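Local coordinates for protein putative xanthine dehydrogenase YAGS fad-binding subunit (Escherichia coli, PDB 5G5G) that probably oxidises aldehydes in the periplasm as the subunit of an aldehyde oxidase that holds the molybdenum ion and the pterin cytosine dinucleotide, at residues A178-P183 against Q287-G292; I302-W307 against T318-S323. All blocks are in the same frame, centred on the assembly; numbering follows the deposited sequence. Where two conformers were deposited one is given.

Contact 1. Residues A178-P183 against Q287-G292; sequences ATYTTP and QHLRIG
Ala178 pairs with Leu289, and Tyr180 with Gln287, as the two hydrogen-bonded pairs of an antiparallel ladder that joins strand 174-182 to strand 285-293. Each pair is bonded twice through the main chain, the straightest link being Leu289 N to Ala178 O (2.9 Å, 176°). Thr179 and His288 form the non-hydrogen-bonded pair between them, where Thr179 CA directs a C-H at Gln287 O (3.2 Å).

Among polar side chains, the His288 ring brings CD2 edge-on and in plane to Ala178 O at 3.5 Å. The ring, swung toward the neighbouring strand by CG anti to the backbone N (chi1 -173°), also comes obliquely upon Thr179 OG1, 3.7 Å from His288 CD2, while its NE2 is bonded to Asp177.

Apolar contact lies on the other face. There Tyr180 crosses Leu289 at about a right angle, a contact left doubtful because a second conformer of Leu289 was deposited, and Tyr180 OH reaches Glu367 on helix 354-372.

The pairing is thus carried by main-chain bonds, and the faces divide the chemistry: Thr179 and His288 on the more open one, Tyr180, Gln287 and Leu289 on the one buried against helix 354-372.

Contact 2. Residues I302-W307 against T318-S323; sequences ISHESW and TAVQQS
His304 on strand 302-307 faces Val320 in the type I beta turn Thr318-Gln321, their CA atoms 5.9 Å apart, and the chain from 321 to 323 follows with helical backbone angles. No main-chain hydrogen bond links the two segments; side chains make the contact, together with backbone oxygens such as Ala319 O, which lies near His304 CE1. The imidazole of His304 carries most of the contact. Its CG is anti to the backbone N (chi1 -169°), which sends the ring out from the sheet into the loop, where ND1 and Ser323 OG share a nearly straight hydrogen bond (2.7 Å, 172°).

Behind that bond stands Gln322, whose chain bends at chi2 (-76°) to bring the amide back. Gln322 NE2 donates to Ser323 OG at 3.0 Å and to Ala319 O at 2.9 Å; both acceptors lie close to the amide plane, although Gln322 NE2 itself sits above the carbonyl plane of Ala319. The two bonds fix the rotation of the amide and position the serine that meets the histidine. Val320 covers one ring face, CG1 standing 3.9 Å from the centroid of the His304 ring in a CH-pi contact. The same methyl lies 3.7 Å from Ser306 CB, while Ser306 OG touches Ala319 CB at 3.5 Å.

With an alanine here in place of His304, Ser323 OG and Gln287 OE1 would probably each lose a hydrogen-bond partner and the methyl of Val320 would face a gap where the ring had been.

Both ring nitrogens are engaged in this buried setting, ND1 by the loop and NE2 by Gln287 of strand 285-293, which implies an imidazole fixed in orientation, tying the loop to the sheet by polar bonds and apolar cover together.

The two contacts illustrate how strand pairing within a sheet and a loop packed on one of its faces meet, their centres about 9 Å apart. Strand 285-293 belongs to contact 1 and strand 299-310 to contact 2, and the two are neighbours in the sheet, joined where His288 N meets Glu305 O at 2.8 Å. A side-chain link runs alongside: the hydrogen bond of Gln287 OE1 to His304 NE2, 2.7 Å long, connects Gln287 with the same ring that binds Ser323 of the loop. Neither contact is at the catalytic metal: the side chain of Ala319 is about 14 Å from the bound dioxothiomolybdenum ion, too far to touch it.

Contact 1. Residues A178-P183 against Q287-G292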
loop_
_atom_site.group_PDB
_atom_site.type_symbol
_atom_site.label_atom_id
_atom_site.label_comp_id
_atom_site.label_asym_id
_atom_site.label_seq_id
_atom_site.Cartn_x
_atom_site.Cartn_y
_atom_site.Cartn_z
ATOM N N ALA C 178 4.963 -24.476 -19.920
ATOM C CA ALA C 178 4.864 -23.027 -19.927
ATOM C C ALA C 178 5.688 -22.471 -18.817
ATOM O O ALA C 178 5.914 -23.168 -17.823
ATOM C CB ALA C 178 3.423 -22.549 -19.762
ATOM N N THR C 179 6.142 -21.232 -19.008
ATOM C CA THR C 179 6.972 -20.528 -18.036
ATOM C C THR C 179 6.241 -19.275 -17.639
ATOM O O THR C 179 5.654 -18.605 -18.481
ATOM C CB THR C 179 8.378 -20.218 -18.636
ATOM O OG1 THR C 179 9.019 -21.463 -18.972
ATOM C CG2 THR C 179 9.292 -19.423 -17.709
ATOM N N TYR C 180 6.338 -18.947 -16.357
ATOM C CA TYR C 180 5.642 -17.810 -15.750
ATOM C C TYR C 180 6.623 -17.039 -14.847
ATOM O O TYR C 180 7.573 -17.585 -14.299
ATOM C CB TYR C 180 4.431 -18.236 -14.909
ATOM C CG TYR C 180 3.491 -19.157 -15.629
ATOM C CD1 TYR C 180 3.757 -20.536 -15.714
ATOM C CD2 TYR C 180 2.356 -18.679 -16.250
ATOM C CE1 TYR C 180 2.897 -21.359 -16.406
ATOM C CE2 TYR C 180 1.497 -19.512 -16.943
ATOM C CZ TYR C 180 1.765 -20.855 -17.007
ATOM O OH TYR C 180 0.972 -21.694 -17.759
ATOM N N THR C 181 6.403 -15.741 -14.763
ATOM C CA THR C 181 7.169 -14.907 -13.831
ATOM C C THR C 181 6.266 -14.050 -12.974
ATOM O O THR C 181 5.207 -13.577 -13.431
ATOM C CB THR C 181 8.237 -14.010 -14.510
ATOM O OG1 THR C 181 7.604 -13.047 -15.367
ATOM C CG2 THR C 181 9.166 -14.829 -15.337
ATOM N N THR C 182 6.755 -13.825 -11.762
ATOM C CA THR C 182 6.202 -12.832 -10.812
ATOM C C THR C 182 7.339 -11.925 -10.359
ATOM O O THR C 182 8.462 -12.373 -10.194
ATOM C CB THR C 182 5.569 -13.453 -9.610
ATOM O OG1 THR C 182 6.544 -14.162 -8.825
ATOM C CG2 THR C 182 4.504 -14.442 -10.041
ATOM N N PRO C 183 7.036 -10.642 -10.181
ATOM C CA PRO C 183 8.057 -9.690 -9.835
ATOM C C PRO C 183 8.299 -9.635 -8.327
ATOM O O PRO C 183 7.511 -10.183 -7.512
ATOM C CB PRO C 183 7.413 -8.339 -10.309
ATOM C CG PRO C 183 5.984 -8.524 -10.031
ATOM C CD PRO C 183 5.721 -9.996 -10.306
ATOM N N GLN C 287 9.095 -19.506 -12.999
ATOM C CA GLN C 287 8.531 -20.828 -12.736
ATOM C C GLN C 287 8.281 -21.594 -14.031
ATOM O O GLN C 287 7.755 -21.023 -14.997
ATOM C CB GLN C 287 7.230 -20.707 -11.988
ATOM C CG GLN C 287 7.347 -19.939 -10.666
ATOM C CD GLN C 287 6.039 -19.861 -9.947
ATOM O OE1 GLN C 287 5.379 -20.871 -9.669
ATOM N NE2 GLN C 287 5.683 -18.678 -9.577
ATOM N N HIS C 288 8.598 -22.875 -14.015
ATOM C CA HIS C 288 8.416 -23.733 -15.193
ATOM C C HIS C 288 7.458 -24.865 -14.815
ATOM O O HIS C 288 7.764 -25.652 -13.909
ATOM C CB HIS C 288 9.778 -24.249 -15.639
ATOM C CG HIS C 288 9.741 -25.000 -16.925
ATOM N ND1 HIS C 288 10.699 -25.927 -17.268
ATOM C CD2 HIS C 288 8.856 -24.979 -17.944
ATOM C CE1 HIS C 288 10.412 -26.431 -18.464
ATOM N NE2 HIS C 288 9.296 -25.866 -18.894
ATOM N N LEU C 289 6.320 -24.943 -15.512
ATOM C CA LEU C 289 5.264 -25.910 -15.231
ATOM C C LEU C 289 5.036 -26.792 -16.446
ATOM O O LEU C 289 4.821 -26.280 -17.559
ATOM C CB LEU C 289 3.976 -25.182 -14.878
ATOM C CG LEU C 289 3.902 -24.813 -13.404
ATOM C CD1 LEU C 289 2.893 -23.702 -13.171
ATOM C CD2 LEU C 289 3.508 -26.012 -12.570
ATOM N N ARG C 290 5.090 -28.103 -16.223
ATOM C CA ARG C 290 4.826 -29.086 -17.267
ATOM C C ARG C 290 3.752 -30.017 -16.683
ATOM O O ARG C 290 3.997 -30.693 -15.661
ATOM C CB ARG C 290 6.085 -29.837 -17.641
ATOM C CG ARG C 290 7.217 -28.903 -18.078
ATOM C CD ARG C 290 8.518 -29.665 -18.082
ATOM N NE ARG C 290 8.583 -30.479 -19.238
ATOM C CZ ARG C 290 9.397 -31.541 -19.406
ATOM N NH1 ARG C 290 10.233 -31.963 -18.424
ATOM N NH2 ARG C 290 9.382 -32.191 -20.568
ATOM N N ILE C 291 2.565 -30.002 -17.281
ATOM C CA ILE C 291 1.435 -30.792 -16.783
ATOM C C ILE C 291 0.806 -31.565 -17.921
ATOM O O ILE C 291 0.503 -31.013 -18.950
ATOM C CB ILE C 291 0.352 -29.940 -16.109
ATOM C CG1 ILE C 291 1.011 -28.843 -15.234
ATOM C CG2 ILE C 291 -0.575 -30.834 -15.300
ATOM C CD1 ILE C 291 0.056 -27.915 -14.513
ATOM N N GLY C 292 0.586 -32.864 -17.691
ATOM C CA GLY C 292 -0.078 -33.713 -18.653
ATOM C C GLY C 292 -1.249 -34.445 -18.074
ATOM O O GLY C 292 -1.244 -34.778 -16.870
#

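Contact 2. Residues I302-W307 against T318-S323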
loop_
_atom_site.group_PDB
_atom_site.type_symbol
_atom_site.label_atom_id
_atom_site.label_comp_id
_atom_site.label_asym_id
_atom_site.label_seq_id
_atom_site.Cartn_x
_atom_site.Cartn_y
_atom_site.Cartn_z
ATOM N N ILE C 302 2.823 -34.091 -13.308
ATOM C CA ILE C 302 2.919 -32.691 -12.912
ATOM C C ILE C 302 4.338 -32.406 -12.454
ATOM O O ILE C 302 4.899 -33.103 -11.612
ATOM C CB ILE C 302 1.872 -32.277 -11.839
ATOM C CG1 ILE C 302 2.042 -30.789 -11.484
ATOM C CG2 ILE C 302 1.932 -33.166 -10.572
ATOM C CD1 ILE C 302 0.798 -30.265 -10.793
ATOM N N SER C 303 4.948 -31.414 -13.077
ATOM C CA SER C 303 6.286 -30.959 -12.763
ATOM C C SER C 303 6.212 -29.446 -12.535
ATOM O O SER C 303 5.614 -28.685 -13.346
ATOM C CB SER C 303 7.271 -31.262 -13.875
ATOM O OG SER C 303 8.560 -30.623 -13.667
ATOM N N HIS C 304 6.783 -28.989 -11.416
ATOM C CA HIS C 304 6.806 -27.547 -11.134
ATOM C C HIS C 304 8.193 -27.226 -10.571
ATOM O O HIS C 304 8.610 -27.791 -9.542
ATOM C CB HIS C 304 5.720 -27.201 -10.148
ATOM C CG HIS C 304 5.472 -25.736 -9.962
ATOM N ND1 HIS C 304 4.381 -25.279 -9.262
ATOM C CD2 HIS C 304 6.159 -24.642 -10.357
ATOM C CE1 HIS C 304 4.395 -23.957 -9.253
ATOM N NE2 HIS C 304 5.477 -23.546 -9.890
ATOM N N GLU C 305 8.931 -26.391 -11.288
ATOM C CA GLU C 305 10.229 -25.901 -10.781
ATOM C C GLU C 305 10.130 -24.388 -10.657
ATOM O O GLU C 305 9.483 -23.747 -11.468
ATOM C CB GLU C 305 11.371 -26.316 -11.680
ATOM C CG GLU C 305 11.570 -27.812 -11.718
ATOM C CD GLU C 305 12.779 -28.259 -12.495
ATOM O OE1 GLU C 305 13.242 -27.538 -13.394
ATOM O OE2 GLU C 305 13.288 -29.362 -12.181
ATOM N N SER C 306 10.725 -23.841 -9.616
ATOM C CA SER C 306 10.747 -22.403 -9.405
ATOM C C SER C 306 12.119 -21.898 -9.028
ATOM O O SER C 306 12.830 -22.523 -8.216
ATOM C CB SER C 306 9.752 -22.034 -8.312
ATOM O OG SER C 306 9.622 -20.616 -8.226
ATOM N N TRP C 307 12.498 -20.807 -9.667
ATOM C CA TRP C 307 13.735 -20.079 -9.371
ATOM C C TRP C 307 13.375 -18.775 -8.656
ATOM O O TRP C 307 12.453 -18.071 -9.049
ATOM C CB TRP C 307 14.452 -19.730 -10.673
ATOM C CG TRP C 307 15.247 -20.817 -11.267
ATOM C CD1 TRP C 307 16.585 -20.961 -11.224
ATOM C CD2 TRP C 307 14.746 -21.905 -12.077
ATOM N NE1 TRP C 307 16.959 -22.124 -11.914
ATOM C CE2 TRP C 307 15.842 -22.686 -12.458
ATOM C CE3 TRP C 307 13.461 -22.300 -12.474
ATOM C CZ2 TRP C 307 15.692 -23.882 -13.242
ATOM C CZ3 TRP C 307 13.305 -23.472 -13.224
ATOM C CH2 TRP C 307 14.401 -24.240 -13.584
ATOM N N THR C 318 8.950 -20.215 -1.707
ATOM C CA THR C 318 8.574 -21.661 -1.736
ATOM C C THR C 318 7.374 -21.887 -2.671
ATOM O O THR C 318 6.327 -22.407 -2.268
ATOM C CB THR C 318 8.329 -22.191 -0.313
ATOM O OG1 THR C 318 7.499 -21.285 0.418
ATOM C CG2 THR C 318 9.658 -22.292 0.407
ATOM N N ALA C 319 7.591 -21.596 -3.943
ATOM C CA ALA C 319 6.500 -21.553 -4.903
ATOM C C ALA C 319 6.014 -22.896 -5.496
ATOM O O ALA C 319 5.084 -22.879 -6.268
ATOM C CB ALA C 319 6.861 -20.590 -6.024
ATOM N N VAL C 320 6.591 -24.020 -5.105
ATOM C CA VAL C 320 6.196 -25.314 -5.692
ATOM C C VAL C 320 5.433 -26.151 -4.700
ATOM O O VAL C 320 4.888 -27.172 -5.069
ATOM C CB VAL C 320 7.390 -26.085 -6.256
ATOM C CG1 VAL C 320 8.134 -25.218 -7.256
ATOM C CG2 VAL C 320 8.333 -26.532 -5.158
ATOM N N GLN C 321 5.394 -25.744 -3.432
ATOM C CA GLN C 321 4.776 -26.610 -2.417
ATOM C C GLN C 321 3.333 -26.941 -2.702
ATOM O O GLN C 321 2.948 -28.109 -2.542
ATOM C CB GLN C 321 4.880 -26.062 -0.976
ATOM C CG GLN C 321 3.946 -26.825 0.008
ATOM C CD GLN C 321 4.006 -26.315 1.450
ATOM O OE1 GLN C 321 4.592 -26.962 2.332
ATOM N NE2 GLN C 321 3.391 -25.154 1.690
ATOM N N GLN C 322 2.509 -25.973 -3.112
ATOM C CA GLN C 322 1.104 -26.262 -3.335
ATOM C C GLN C 322 0.910 -27.290 -4.413
ATOM O O GLN C 322 -0.075 -28.045 -4.383
ATOM C CB GLN C 322 0.254 -25.049 -3.722
ATOM C CG GLN C 322 0.399 -24.542 -5.138
ATOM C CD GLN C 322 1.689 -23.774 -5.336
ATOM O OE1 GLN C 322 1.896 -22.758 -4.667
ATOM N NE2 GLN C 322 2.522 -24.207 -6.276
ATOM N N SER C 323 1.847 -27.348 -5.336
ATOM C CA SER C 323 1.725 -28.293 -6.436
ATOM C C SER C 323 1.918 -29.741 -5.990
ATOM O O SER C 323 1.646 -30.680 -6.782
ATOM C CB SER C 323 2.707 -27.930 -7.554
ATOM O OG SER C 323 2.404 -26.640 -8.028
#